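Long-range contacts in putative protease (Parabacteroides distasonis ATCC 8503, PDB 3KD4), which is of unknown function but may be an exported protease, with regions of two uncharacterised families: residues Q23-S28 / L114-I119; K13-H18 / C143-S148; I391-A396 / N499-F504. One frame throughout, in Å; residues are numbered along the deposited sequence.

Interaction 1: residues Q23-S28 / L114-I119; sequences QEYRSS and LDYSII
R26 and D115 meet diagonally across the antiparallel strands 23-28 and 114-119, and their pairing illustrates how one face of a sheet can carry a connected polar network. R26 stands opposite S117 in a non-hydrogen-bonded pair, while D115 is paired in the same way with S28. The arginine leaves the backbone with CG anti to N (chi1 -177°) and stays extended to NE, which carries it over the facing strand. Its CB lies 3.5 Å from S117 OG; CG touches that same hydroxyl and Y116 O; CD still passes S117 OG, at 3.6 Å. At the tip NE donates to D115 OD1 (2.9 Å) and NH2 donates to D115 OD2 (2.8 Å), a side-on, two-pronged salt bridge. Both oxygens lie close to the guanidinium plane, yet the two flat groups are turned 33° against each other. NE finds the syn lone pair of OD1, whereas NH2 reaches OD2 on its syn side but 31° out of the carboxylate plane. The third nitrogen, NH1, is hydrogen-bonded to a glycerol, probably from the crystallisation liquor.

Further along this face S117 OG donates to the anti lone pair of E24 OE2 at 2.6 Å and is also hydrogen-bonded to H60. The other face is more aromatic. S27 CB sits over the Y116 ring, 4.1 Å from its centroid, in a CH-pi contact, and a water joins S27 OG to Y116 OH. Y116 OH and I118 CD1 approach the Y25 ring at its edge. Between the two faces, in the plane of the sheet, pairs Y25-I118 and S27-Y116 each exchange two backbone hydrogen bonds.

The face of E24, R26, S117 and D115 thus sets one cationic group among two acids, probably balancing much of their charge.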
ATOM      1  N   GLN A  23      13.690  -5.258 -23.632  1.00 15.99           N
ATOM      2  CA  GLN A  23      13.911  -4.073 -22.804  1.00 15.61           C
ATOM      3  C   GLN A  23      15.217  -4.170 -22.066  1.00 15.42           C
ATOM      4  O   GLN A  23      15.793  -5.257 -21.876  1.00 15.57           O
ATOM      5  CB  GLN A  23      12.761  -3.859 -21.803  1.00 15.30           C
ATOM      6  CG  GLN A  23      11.446  -3.582 -22.503  1.00 16.16           C
ATOM      7  CD  GLN A  23      10.305  -3.269 -21.567  1.00 18.27           C
ATOM      8  OE1 GLN A  23      10.519  -2.896 -20.426  1.00 19.56           O
ATOM      9  NE2 GLN A  23       9.073  -3.402 -22.060  1.00 14.27           N
ATOM     10  N   GLU A  24      15.716  -3.006 -21.665  1.00 15.66           N
ATOM     11  CA  GLU A  24      16.792  -2.951 -20.713  1.00 15.16           C
ATOM     12  C   GLU A  24      16.404  -1.949 -19.668  1.00 15.51           C
ATOM     13  O   GLU A  24      15.822  -0.871 -19.979  1.00 16.07           O
ATOM     14  CB  GLU A  24      18.128  -2.594 -21.380  1.00 15.72           C
ATOM     15  CG  GLU A  24      19.269  -2.408 -20.356  1.00 17.68           C
ATOM     16  CD  GLU A  24      20.687  -2.215 -20.968  1.00 20.77           C
ATOM     17  OE1 GLU A  24      20.774  -2.089 -22.186  1.00 20.22           O
ATOM     18  OE2 GLU A  24      21.680  -2.145 -20.196  1.00 18.58           O
ATOM     19  N   TYR A  25      16.692  -2.297 -18.423  1.00 15.18           N
ATOM     20  CA  TYR A  25      16.682  -1.354 -17.313  1.00 15.21           C
ATOM     21  C   TYR A  25      18.097  -1.302 -16.699  1.00 15.66           C
ATOM     22  O   TYR A  25      18.668  -2.331 -16.342  1.00 15.83           O
ATOM     23  CB  TYR A  25      15.647  -1.774 -16.256  1.00 15.90           C
ATOM     24  CG  TYR A  25      15.775  -1.011 -14.939  1.00 16.05           C
ATOM     25  CD1 TYR A  25      15.489   0.340 -14.876  1.00 17.02           C
ATOM     26  CD2 TYR A  25      16.192  -1.647 -13.750  1.00 18.02           C
ATOM     27  CE1 TYR A  25      15.591   1.050 -13.683  1.00 17.78           C
ATOM     28  CE2 TYR A  25      16.295  -0.924 -12.527  1.00 16.70           C
ATOM     29  CZ  TYR A  25      15.999   0.414 -12.516  1.00 16.86           C
ATOM     30  OH  TYR A  25      16.073   1.168 -11.368  1.00 21.15           O
ATOM     31  N   ARG A  26      18.687  -0.130 -16.644  1.00 15.13           N
ATOM     32  CA  ARG A  26      20.035   0.033 -16.109  1.00 16.05           C
ATOM     33  C   ARG A  26      19.991   1.010 -14.949  1.00 15.67           C
ATOM     34  O   ARG A  26      19.414   2.104 -15.063  1.00 14.57           O
ATOM     35  CB  ARG A  26      21.023   0.507 -17.158  1.00 16.42           C
ATOM     36  CG  ARG A  26      22.472   0.611 -16.632  1.00 17.46           C
ATOM     37  CD  ARG A  26      23.487   0.719 -17.755  1.00 19.54           C
ATOM     38  NE  ARG A  26      24.866   0.748 -17.192  1.00 19.93           N
ATOM     39  CZ  ARG A  26      25.959   0.718 -17.938  1.00 22.58           C
ATOM     40  NH1 ARG A  26      25.859   0.623 -19.261  1.00 21.27           N
ATOM     41  NH2 ARG A  26      27.144   0.747 -17.372  1.00 22.32           N
ATOM     42  N   SER A  27      20.545   0.581 -13.821  1.00 14.54           N
ATOM     43  CA  SER A  27      20.485   1.360 -12.580  1.00 15.11           C
ATOM     44  C   SER A  27      21.870   1.526 -12.044  1.00 15.52           C
ATOM     45  O   SER A  27      22.538   0.517 -11.835  1.00 14.88           O
ATOM     46  CB  SER A  27      19.641   0.639 -11.506  1.00 15.54           C
ATOM     47  OG  SER A  27      19.819   1.237 -10.224  1.00 16.43           O
ATOM     48  N   SER A  28      22.327   2.777 -11.872  1.00 15.65           N
ATOM     49  CA  SER A  28      23.601   3.000 -11.152  1.00 17.59           C
ATOM     50  C   SER A  28      23.402   3.938 -10.017  1.00 16.30           C
ATOM     51  O   SER A  28      22.508   4.825 -10.038  1.00 17.81           O
ATOM     52  CB  SER A  28      24.765   3.517 -12.018  1.00 17.67           C
ATOM     53  OG  SER A  28      24.407   4.743 -12.541  1.00 24.06           O
ATOM     54  N   LEU A 114      27.375   0.915  -7.409  1.00 12.40           N
ATOM     55  CA  LEU A 114      26.747  -0.252  -8.029  1.00 13.26           C
ATOM     56  C   LEU A 114      26.047   0.169  -9.311  1.00 13.24           C
ATOM     57  O   LEU A 114      25.194   1.060  -9.305  1.00 13.23           O
ATOM     58  CB  LEU A 114      25.708  -0.877  -7.080  1.00 13.51           C
ATOM     59  CG  LEU A 114      24.944  -2.113  -7.557  1.00 15.15           C
ATOM     60  CD1 LEU A 114      25.920  -3.292  -7.872  1.00 14.01           C
ATOM     61  CD2 LEU A 114      23.833  -2.546  -6.533  1.00 16.08           C
ATOM     62  N   ASP A 115      26.314  -0.566 -10.370  1.00 14.10           N
ATOM     63  CA  ASP A 115      25.802  -0.283 -11.708  1.00 13.41           C
ATOM     64  C   ASP A 115      25.428  -1.624 -12.310  1.00 14.47           C
ATOM     65  O   ASP A 115      26.289  -2.513 -12.429  1.00 15.09           O
ATOM     66  CB  ASP A 115      26.899   0.406 -12.508  1.00 14.24           C
ATOM     67  CG  ASP A 115      26.446   0.818 -13.919  1.00 15.51           C
ATOM     68  OD1 ASP A 115      25.311   0.493 -14.318  1.00 15.28           O
ATOM     69  OD2 ASP A 115      27.261   1.427 -14.644  1.00 17.72           O
ATOM     70  N   TYR A 116      24.138  -1.823 -12.582  1.00 13.45           N
ATOM     71  CA  TYR A 116      23.667  -3.079 -13.156  1.00 14.30           C
ATOM     72  C   TYR A 116      22.566  -2.863 -14.166  1.00 13.77           C
ATOM     73  O   TYR A 116      21.882  -1.814 -14.149  1.00 13.12           O
ATOM     74  CB  TYR A 116      23.169  -4.049 -12.074  1.00 14.26           C
ATOM     75  CG  TYR A 116      21.887  -3.643 -11.409  1.00 15.70           C
ATOM     76  CD1 TYR A 116      21.890  -2.849 -10.278  1.00 14.75           C
ATOM     77  CD2 TYR A 116      20.655  -4.051 -11.924  1.00 17.40           C
ATOM     78  CE1 TYR A 116      20.696  -2.458  -9.656  1.00 17.14           C
ATOM     79  CE2 TYR A 116      19.462  -3.678 -11.313  1.00 18.88           C
ATOM     80  CZ  TYR A 116      19.488  -2.875 -10.191  1.00 19.49           C
ATOM     81  OH  TYR A 116      18.288  -2.528  -9.609  1.00 18.55           O
ATOM     82  N   SER A 117      22.356  -3.880 -14.996  1.00 13.79           N
ATOM     83  CA  SER A 117      21.220  -3.923 -15.902  1.00 14.67           C
ATOM     84  C   SER A 117      20.411  -5.181 -15.714  1.00 15.84           C
ATOM     85  O   SER A 117      20.956  -6.266 -15.429  1.00 16.24           O
ATOM     86  CB  SER A 117      21.644  -3.892 -17.362  1.00 15.11           C
ATOM     87  OG  SER A 117      22.305  -2.687 -17.707  1.00 16.27           O
ATOM     88  N   ILE A 118      19.122  -5.040 -15.959  1.00 15.76           N
ATOM     89  CA  ILE A 118      18.217  -6.155 -16.143  1.00 16.36           C
ATOM     90  C   ILE A 118      17.792  -6.108 -17.621  1.00 16.65           C
ATOM     91  O   ILE A 118      17.246  -5.105 -18.089  1.00 16.32           O
ATOM     92  CB  ILE A 118      17.003  -6.035 -15.227  1.00 16.98           C
ATOM     93  CG1 ILE A 118      17.472  -6.101 -13.760  1.00 17.57           C
ATOM     94  CG2 ILE A 118      15.975  -7.141 -15.586  1.00 16.85           C
ATOM     95  CD1 ILE A 118      16.360  -5.794 -12.726  1.00 22.04           C
ATOM     96  N   ILE A 119      18.077  -7.186 -18.346  1.00 16.79           N
ATOM     97  CA  ILE A 119      17.783  -7.287 -19.761  1.00 16.93           C
ATOM     98  C   ILE A 119      16.621  -8.254 -19.930  1.00 16.62           C
ATOM     99  O   ILE A 119      16.696  -9.399 -19.494  1.00 16.60           O
ATOM    100  CB  ILE A 119      19.001  -7.746 -20.533  1.00 17.86           C
ATOM    101  CG1 ILE A 119      20.127  -6.709 -20.348  1.00 20.91           C
ATOM    102  CG2 ILE A 119      18.657  -7.950 -22.057  1.00 14.85           C
ATOM    103  CD1 ILE A 119      21.444  -7.309 -20.268  1.00 25.11           C
TER
HETATM  104  O   HOH W   1      22.430   0.406  -8.725  1.00 18.94           O
HETATM  105  O   HOH W   2      17.933   0.086  -8.494  1.00 37.69           O

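Interaction 2: residues K13-H18 / C143-S148; sequences KAWTLH and CKVSIS
K13-L17 and K144-S148 join as adjacent parallel strands, the one parallel junction in an otherwise antiparallel eight-stranded sheet. Five backbone hydrogen bonds stitch them together in the parallel pattern, in which a residue of one strand bonds to two of the other: W15 N donates to S146 O and W15 O accepts from S148 N. On one face the indole of W15 lies against the facing strand. With CG anti to the carbonyl carbon (chi1 -68°), its benzo side turns so that CE3 meets S146 O in the ring plane at 3.4 Å, CZ3 nears V145 CB at 4.3 Å, and CE3 touches I147 CG1. K13, on this same face, carries its charge to a salt bridge with E132. The opposite face, with A14, T16, S146 and S148, is more polar: a single water is gripped by S146 OG at 2.8 Å and S148 OG at 2.7 Å while donating to W15 O. S146 OG has a second partner in E176. Strand 23-33 flanks segment 13-18 and strand 174-184 flanks segment 143-148, while L203 of strand 202-206 packs on W15, V145 and I147, and I130 of strand 129-133 on W15 and I147.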
ATOM      1  N   LYS A  13      19.004   6.160 -13.678  1.00 17.04           N
ATOM      2  CA  LYS A  13      18.178   5.031 -14.121  1.00 17.59           C
ATOM      3  C   LYS A  13      17.823   5.263 -15.571  1.00 16.67           C
ATOM      4  O   LYS A  13      17.464   6.399 -15.955  1.00 18.00           O
ATOM      5  CB  LYS A  13      16.916   4.888 -13.279  1.00 16.55           C
ATOM      6  CG  LYS A  13      17.236   4.525 -11.840  1.00 19.22           C
ATOM      7  CD  LYS A  13      16.038   4.459 -10.937  1.00 21.48           C
ATOM      8  CE  LYS A  13      16.459   3.874  -9.553  1.00 22.24           C
ATOM      9  NZ  LYS A  13      15.314   3.795  -8.633  1.00 22.91           N
ATOM     10  N   ALA A  14      17.944   4.217 -16.386  1.00 15.68           N
ATOM     11  CA  ALA A  14      17.694   4.337 -17.811  1.00 15.07           C
ATOM     12  C   ALA A  14      16.868   3.151 -18.265  1.00 15.29           C
ATOM     13  O   ALA A  14      17.246   1.999 -17.991  1.00 14.27           O
ATOM     14  CB  ALA A  14      19.026   4.417 -18.584  1.00 14.72           C
ATOM     15  N   TRP A  15      15.750   3.419 -18.954  1.00 14.43           N
ATOM     16  CA  TRP A  15      14.928   2.362 -19.504  1.00 14.55           C
ATOM     17  C   TRP A  15      15.006   2.472 -21.023  1.00 14.59           C
ATOM     18  O   TRP A  15      14.991   3.582 -21.577  1.00 15.87           O
ATOM     19  CB  TRP A  15      13.452   2.479 -19.079  1.00 14.63           C
ATOM     20  CG  TRP A  15      13.148   2.252 -17.660  1.00 14.37           C
ATOM     21  CD1 TRP A  15      12.648   1.132 -17.091  1.00 16.29           C
ATOM     22  CD2 TRP A  15      13.289   3.211 -16.613  1.00 14.52           C
ATOM     23  NE1 TRP A  15      12.468   1.327 -15.728  1.00 15.47           N
ATOM     24  CE2 TRP A  15      12.832   2.614 -15.426  1.00 14.32           C
ATOM     25  CE3 TRP A  15      13.698   4.545 -16.583  1.00 13.93           C
ATOM     26  CZ2 TRP A  15      12.815   3.284 -14.214  1.00 15.12           C
ATOM     27  CZ3 TRP A  15      13.729   5.205 -15.352  1.00 16.67           C
ATOM     28  CH2 TRP A  15      13.295   4.561 -14.189  1.00 16.42           C
ATOM     29  N   THR A  16      15.110   1.334 -21.678  1.00 14.54           N
ATOM     30  CA  THR A  16      15.144   1.242 -23.107  1.00 15.11           C
ATOM     31  C   THR A  16      14.166   0.178 -23.588  1.00 15.22           C
ATOM     32  O   THR A  16      14.185  -0.960 -23.111  1.00 15.85           O
ATOM     33  CB  THR A  16      16.539   0.848 -23.575  1.00 15.69           C
ATOM     34  OG1 THR A  16      17.486   1.741 -22.985  1.00 16.15           O
ATOM     35  CG2 THR A  16      16.624   0.871 -25.116  1.00 13.94           C
ATOM     36  N   LEU A  17      13.358   0.536 -24.576  1.00 15.11           N
ATOM     37  CA  LEU A  17      12.536  -0.436 -25.307  1.00 15.03           C
ATOM     38  C   LEU A  17      13.131  -0.587 -26.702  1.00 15.87           C
ATOM     39  O   LEU A  17      13.310   0.397 -27.373  1.00 16.01           O
ATOM     40  CB  LEU A  17      11.121   0.086 -25.457  1.00 14.14           C
ATOM     41  CG  LEU A  17      10.143  -0.710 -26.321  1.00 14.86           C
ATOM     42  CD1 LEU A  17       9.864  -2.067 -25.711  1.00 11.48           C
ATOM     43  CD2 LEU A  17       8.822   0.129 -26.557  1.00 13.95           C
ATOM     44  N   HIS A  18      13.372  -1.816 -27.136  1.00 17.07           N
ATOM     45  CA  HIS A  18      13.884  -2.096 -28.475  1.00 18.48           C
ATOM     46  C   HIS A  18      12.726  -2.479 -29.399  1.00 18.96           C
ATOM     47  O   HIS A  18      11.677  -2.902 -28.922  1.00 17.62           O
ATOM     48  CB  HIS A  18      14.903  -3.224 -28.431  1.00 18.36           C
ATOM     49  CG  HIS A  18      16.086  -2.913 -27.582  1.00 20.43           C
ATOM     50  ND1 HIS A  18      17.066  -2.029 -27.976  1.00 24.22           N
ATOM     51  CD2 HIS A  18      16.469  -3.383 -26.369  1.00 24.07           C
ATOM     52  CE1 HIS A  18      17.987  -1.941 -27.026  1.00 22.38           C
ATOM     53  NE2 HIS A  18      17.644  -2.750 -26.037  1.00 24.27           N
ATOM     54  N   CYS A 143      19.861  12.968  -9.531  1.00 16.62           N
ATOM     55  CA  CYS A 143      19.111  11.861 -10.039  1.00 17.59           C
ATOM     56  C   CYS A 143      18.842  12.126 -11.533  1.00 17.32           C
ATOM     57  O   CYS A 143      18.194  13.127 -11.878  1.00 18.37           O
ATOM     58  CB  CYS A 143      17.806  11.706  -9.265  1.00 16.91           C
ATOM     59  SG  CYS A 143      16.798  10.369  -9.897  1.00 20.48           S
ATOM     60  N   LYS A 144      19.378  11.253 -12.385  1.00 16.58           N
ATOM     61  CA  LYS A 144      19.169  11.297 -13.839  1.00 17.40           C
ATOM     62  C   LYS A 144      18.341  10.128 -14.256  1.00 16.55           C
ATOM     63  O   LYS A 144      18.611   8.999 -13.831  1.00 18.03           O
ATOM     64  CB  LYS A 144      20.508  11.284 -14.595  1.00 18.33           C
ATOM     65  CG  LYS A 144      21.290  12.606 -14.374  1.00 21.77           C
ATOM     66  CD  LYS A 144      22.641  12.673 -15.096  1.00 27.43           C
ATOM     67  CE  LYS A 144      23.211  14.121 -15.037  1.00 33.26           C
ATOM     68  NZ  LYS A 144      22.425  15.167 -15.871  1.00 37.56           N
ATOM     69  N   VAL A 145      17.279  10.399 -15.000  1.00 15.61           N
ATOM     70  CA  VAL A 145      16.389   9.343 -15.500  1.00 15.46           C
ATOM     71  C   VAL A 145      16.194   9.551 -16.975  1.00 15.08           C
ATOM     72  O   VAL A 145      16.116  10.711 -17.466  1.00 16.02           O
ATOM     73  CB  VAL A 145      15.022   9.262 -14.749  1.00 15.83           C
ATOM     74  CG1 VAL A 145      15.263   8.747 -13.328  1.00 16.99           C
ATOM     75  CG2 VAL A 145      14.271  10.643 -14.707  1.00 13.84           C
ATOM     76  N   SER A 146      16.139   8.430 -17.693  1.00 14.13           N
ATOM     77  CA  SER A 146      16.154   8.438 -19.144  1.00 14.75           C
ATOM     78  C   SER A 146      15.247   7.350 -19.676  1.00 14.35           C
ATOM     79  O   SER A 146      15.249   6.236 -19.153  1.00 13.83           O
ATOM     80  CB  SER A 146      17.595   8.120 -19.591  1.00 15.20           C
ATOM     81  OG  SER A 146      17.686   8.036 -20.954  1.00 20.76           O
ATOM     82  N   ILE A 147      14.468   7.656 -20.705  1.00 14.34           N
ATOM     83  CA  ILE A 147      13.626   6.630 -21.375  1.00 14.29           C
ATOM     84  C   ILE A 147      13.927   6.666 -22.863  1.00 14.21           C
ATOM     85  O   ILE A 147      13.965   7.749 -23.424  1.00 15.13           O
ATOM     86  CB  ILE A 147      12.141   6.907 -21.172  1.00 15.33           C
ATOM     87  CG1 ILE A 147      11.769   6.897 -19.680  1.00 16.53           C
ATOM     88  CG2 ILE A 147      11.255   5.860 -21.945  1.00 13.85           C
ATOM     89  CD1 ILE A 147      10.341   7.585 -19.409  1.00 17.20           C
ATOM     90  N   SER A 148      14.218   5.518 -23.478  1.00 14.33           N
ATOM     91  CA  SER A 148      14.489   5.440 -24.922  1.00 14.60           C
ATOM     92  C   SER A 148      13.586   4.419 -25.529  1.00 14.13           C
ATOM     93  O   SER A 148      13.486   3.313 -24.999  1.00 15.55           O
ATOM     94  CB  SER A 148      15.928   5.019 -25.192  1.00 14.64           C
ATOM     95  OG  SER A 148      16.804   5.897 -24.557  1.00 14.85           O
TER
HETATM   96  O   HOH W   3      17.164   5.428 -21.891  1.00 15.64           O

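Interaction 3: residues I391-A396 / N499-F504; sequences ICVLPA and NRVLLF
R500 starts with CG beside its backbone N (chi1 -77°) and then bends at chi3 (-72°), a turn that swings the guanidinium back onto the chain at L394-A396. NH1 there donates to L394 O at 2.6 Å, with the acceptor practically in the guanidinium plane and the N-H pointing nearly straight at it (160°). CD touches the same carbonyl oxygen, at 3.3 Å. A396 CB lies over one face of the group, 3.9 Å above its centre, and V393 CG1 comes within 3.5 Å of NH1. The backbone of R500 works as well: its O accepts from L394 N at 2.8 Å, so that side chain and main chain hold L394 through both its O and its N. Replacing R500 by an alanine is likely to leave L394 O without its side-chain donor and A396 CB without the flat group beneath it, setting the 394-396 chain freer to move.

On the N-terminal side of L394, at I391-V393, the pair is a regular antiparallel ladder in a small three-stranded sheet, with 501-505 as the central strand and 389-393 at one edge. Here the bond from R500 NH1 follows on from the ladder where strand 389-393 ends. C392 and L502 exchange two backbone hydrogen bonds. On one face I391 CG2 meets V501 CG1 at 3.7 Å and V393 packs on V501 through their CG2 methyls. On the other, C392 CB reaches the edge of the F504 ring, 4.0 Å from CE1, and these two side chains, with L394, press onto neighbouring strands, among their partners I380 of 370-380, V431 of 423-433 and I466 of 465-474.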
ATOM      1  N   ILE A 391     -10.049   2.218  41.501  1.00 30.54           N
ATOM      2  CA  ILE A 391      -9.811   2.842  40.194  1.00 31.14           C
ATOM      3  C   ILE A 391     -10.250   1.869  39.117  1.00 31.40           C
ATOM      4  O   ILE A 391      -9.572   0.882  38.849  1.00 31.96           O
ATOM      5  CB  ILE A 391      -8.326   3.155  39.936  1.00 31.61           C
ATOM      6  CG1 ILE A 391      -7.789   4.134  40.974  1.00 33.24           C
ATOM      7  CG2 ILE A 391      -8.137   3.777  38.548  1.00 32.34           C
ATOM      8  CD1 ILE A 391      -6.285   4.016  41.174  1.00 34.94           C
ATOM      9  N   CYS A 392     -11.398   2.142  38.511  1.00 31.05           N
ATOM     10  CA  CYS A 392     -11.979   1.272  37.495  1.00 30.33           C
ATOM     11  C   CYS A 392     -11.570   1.753  36.096  1.00 29.22           C
ATOM     12  O   CYS A 392     -12.039   2.785  35.653  1.00 27.84           O
ATOM     13  CB  CYS A 392     -13.491   1.327  37.632  1.00 30.45           C
ATOM     14  SG  CYS A 392     -14.383   0.329  36.429  1.00 34.81           S
ATOM     15  N   VAL A 393     -10.687   1.018  35.428  1.00 28.54           N
ATOM     16  CA  VAL A 393     -10.295   1.354  34.064  1.00 28.33           C
ATOM     17  C   VAL A 393     -11.249   0.623  33.120  1.00 27.97           C
ATOM     18  O   VAL A 393     -11.266  -0.590  33.091  1.00 28.58           O
ATOM     19  CB  VAL A 393      -8.827   1.001  33.785  1.00 28.55           C
ATOM     20  CG1 VAL A 393      -8.404   1.453  32.371  1.00 28.52           C
ATOM     21  CG2 VAL A 393      -7.931   1.674  34.823  1.00 27.08           C
ATOM     22  N   LEU A 394     -12.092   1.363  32.401  1.00 27.06           N
ATOM     23  CA  LEU A 394     -12.992   0.739  31.438  1.00 26.24           C
ATOM     24  C   LEU A 394     -12.114   0.198  30.288  1.00 26.36           C
ATOM     25  O   LEU A 394     -11.268   0.920  29.765  1.00 26.99           O
ATOM     26  CB  LEU A 394     -14.011   1.750  30.920  1.00 25.29           C
ATOM     27  CG  LEU A 394     -14.924   2.388  31.959  1.00 25.51           C
ATOM     28  CD1 LEU A 394     -15.657   3.624  31.380  1.00 20.52           C
ATOM     29  CD2 LEU A 394     -15.888   1.338  32.538  1.00 23.61           C
ATOM     30  N   PRO A 395     -12.281  -1.078  29.910  1.00 26.08           N
ATOM     31  CA  PRO A 395     -11.325  -1.605  28.917  1.00 25.66           C
ATOM     32  C   PRO A 395     -11.454  -0.974  27.531  1.00 25.31           C
ATOM     33  O   PRO A 395     -12.552  -0.700  27.078  1.00 25.26           O
ATOM     34  CB  PRO A 395     -11.663  -3.093  28.860  1.00 25.86           C
ATOM     35  CG  PRO A 395     -13.063  -3.192  29.347  1.00 26.34           C
ATOM     36  CD  PRO A 395     -13.263  -2.093  30.342  1.00 25.99           C
ATOM     37  N   ALA A 396     -10.331  -0.739  26.867  1.00 25.34           N
ATOM     38  CA  ALA A 396     -10.345  -0.263  25.485  1.00 25.34           C
ATOM     39  C   ALA A 396     -10.822  -1.375  24.580  1.00 25.45           C
ATOM     40  O   ALA A 396     -10.593  -2.546  24.871  1.00 25.52           O
ATOM     41  CB  ALA A 396      -8.959   0.171  25.074  1.00 24.67           C
ATOM     42  N   ASN A 499      -9.127   8.895  30.345  1.00 20.22           N
ATOM     43  CA  ASN A 499     -10.498   9.217  29.954  1.00 19.95           C
ATOM     44  C   ASN A 499     -11.433   8.038  30.073  1.00 19.82           C
ATOM     45  O   ASN A 499     -12.627   8.190  29.928  1.00 20.20           O
ATOM     46  CB  ASN A 499     -10.501   9.833  28.545  1.00 20.15           C
ATOM     47  CG  ASN A 499      -9.704  11.123  28.477  1.00 19.50           C
ATOM     48  OD1 ASN A 499      -9.441  11.748  29.505  1.00 20.26           O
ATOM     49  ND2 ASN A 499      -9.372  11.571  27.260  1.00 19.70           N
ATOM     50  N   ARG A 500     -10.885   6.876  30.401  1.00 20.95           N
ATOM     51  CA  ARG A 500     -11.676   5.652  30.648  1.00 22.04           C
ATOM     52  C   ARG A 500     -11.735   5.252  32.132  1.00 22.41           C
ATOM     53  O   ARG A 500     -12.229   4.148  32.485  1.00 23.29           O
ATOM     54  CB  ARG A 500     -11.092   4.483  29.817  1.00 21.96           C
ATOM     55  CG  ARG A 500     -11.456   4.547  28.371  1.00 22.26           C
ATOM     56  CD  ARG A 500     -10.941   3.341  27.567  1.00 24.27           C
ATOM     57  NE  ARG A 500      -9.495   3.384  27.378  1.00 24.15           N
ATOM     58  CZ  ARG A 500      -8.610   2.640  28.032  1.00 24.92           C
ATOM     59  NH1 ARG A 500      -8.966   1.725  28.918  1.00 27.60           N
ATOM     60  NH2 ARG A 500      -7.334   2.789  27.777  1.00 25.38           N
ATOM     61  N   VAL A 501     -11.228   6.117  33.005  1.00 22.32           N
ATOM     62  CA  VAL A 501     -11.210   5.808  34.419  1.00 22.51           C
ATOM     63  C   VAL A 501     -12.480   6.298  35.107  1.00 22.38           C
ATOM     64  O   VAL A 501     -12.889   7.450  34.917  1.00 22.72           O
ATOM     65  CB  VAL A 501      -9.991   6.425  35.114  1.00 22.12           C
ATOM     66  CG1 VAL A 501     -10.123   6.307  36.636  1.00 22.48           C
ATOM     67  CG2 VAL A 501      -8.717   5.756  34.603  1.00 22.33           C
ATOM     68  N   LEU A 502     -13.061   5.423  35.916  1.00 22.17           N
ATOM     69  CA  LEU A 502     -14.068   5.790  36.918  1.00 22.16           C
ATOM     70  C   LEU A 502     -13.439   5.546  38.294  1.00 22.29           C
ATOM     71  O   LEU A 502     -12.791   4.520  38.532  1.00 22.30           O
ATOM     72  CB  LEU A 502     -15.346   4.951  36.801  1.00 22.28           C
ATOM     73  CG  LEU A 502     -16.164   5.042  35.510  1.00 22.70           C
ATOM     74  CD1 LEU A 502     -17.366   4.055  35.630  1.00 21.97           C
ATOM     75  CD2 LEU A 502     -16.619   6.468  35.250  1.00 19.67           C
ATOM     76  N   LEU A 503     -13.596   6.513  39.176  1.00 22.15           N
ATOM     77  CA  LEU A 503     -13.057   6.437  40.530  1.00 23.02           C
ATOM     78  C   LEU A 503     -14.220   6.262  41.489  1.00 22.76           C
ATOM     79  O   LEU A 503     -15.236   6.953  41.377  1.00 22.77           O
ATOM     80  CB  LEU A 503     -12.291   7.720  40.871  1.00 22.88           C
ATOM     81  CG  LEU A 503     -11.635   7.836  42.237  1.00 25.44           C
ATOM     82  CD1 LEU A 503     -10.448   6.853  42.410  1.00 25.45           C
ATOM     83  CD2 LEU A 503     -11.214   9.327  42.441  1.00 26.17           C
ATOM     84  N   PHE A 504     -14.070   5.317  42.407  1.00 23.00           N
ATOM     85  CA  PHE A 504     -15.054   5.074  43.461  1.00 23.15           C
ATOM     86  C   PHE A 504     -14.381   5.129  44.809  1.00 23.52           C
ATOM     87  O   PHE A 504     -13.228   4.705  44.953  1.00 22.31           O
ATOM     88  CB  PHE A 504     -15.670   3.681  43.321  1.00 23.75           C
ATOM     89  CG  PHE A 504     -16.464   3.485  42.063  1.00 22.90           C
ATOM     90  CD1 PHE A 504     -15.836   3.102  40.891  1.00 23.24           C
ATOM     91  CD2 PHE A 504     -17.838   3.650  42.071  1.00 22.25           C
ATOM     92  CE1 PHE A 504     -16.558   2.887  39.755  1.00 23.79           C
ATOM     93  CE2 PHE A 504     -18.573   3.452  40.931  1.00 22.73           C
ATOM     94  CZ  PHE A 504     -17.932   3.067  39.767  1.00 24.40           C
TER

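How the interactions relate
Interactions 1 and 2 belong to one mixed sheet and have centres 9 Å apart. Strands 6-17 and 23-33 follow each other in the chain and lie side by side, bonded backbone to backbone at E24-T16 and R26-A14, with the rings of Y25 and W15 meeting; the order 111-120, 23-33, 6-17, 140-150 therefore runs unbroken through both contacts. Along the chain, both segments of interaction 1 fall between those of interaction 2. Interaction 3 comes later, in a separate small sheet within the DUF3858 range, its centre about 60 Å from both others and across the chain's centre. The contacts thus sample two remote parts of an elongated chain, each with its own local strand pairing.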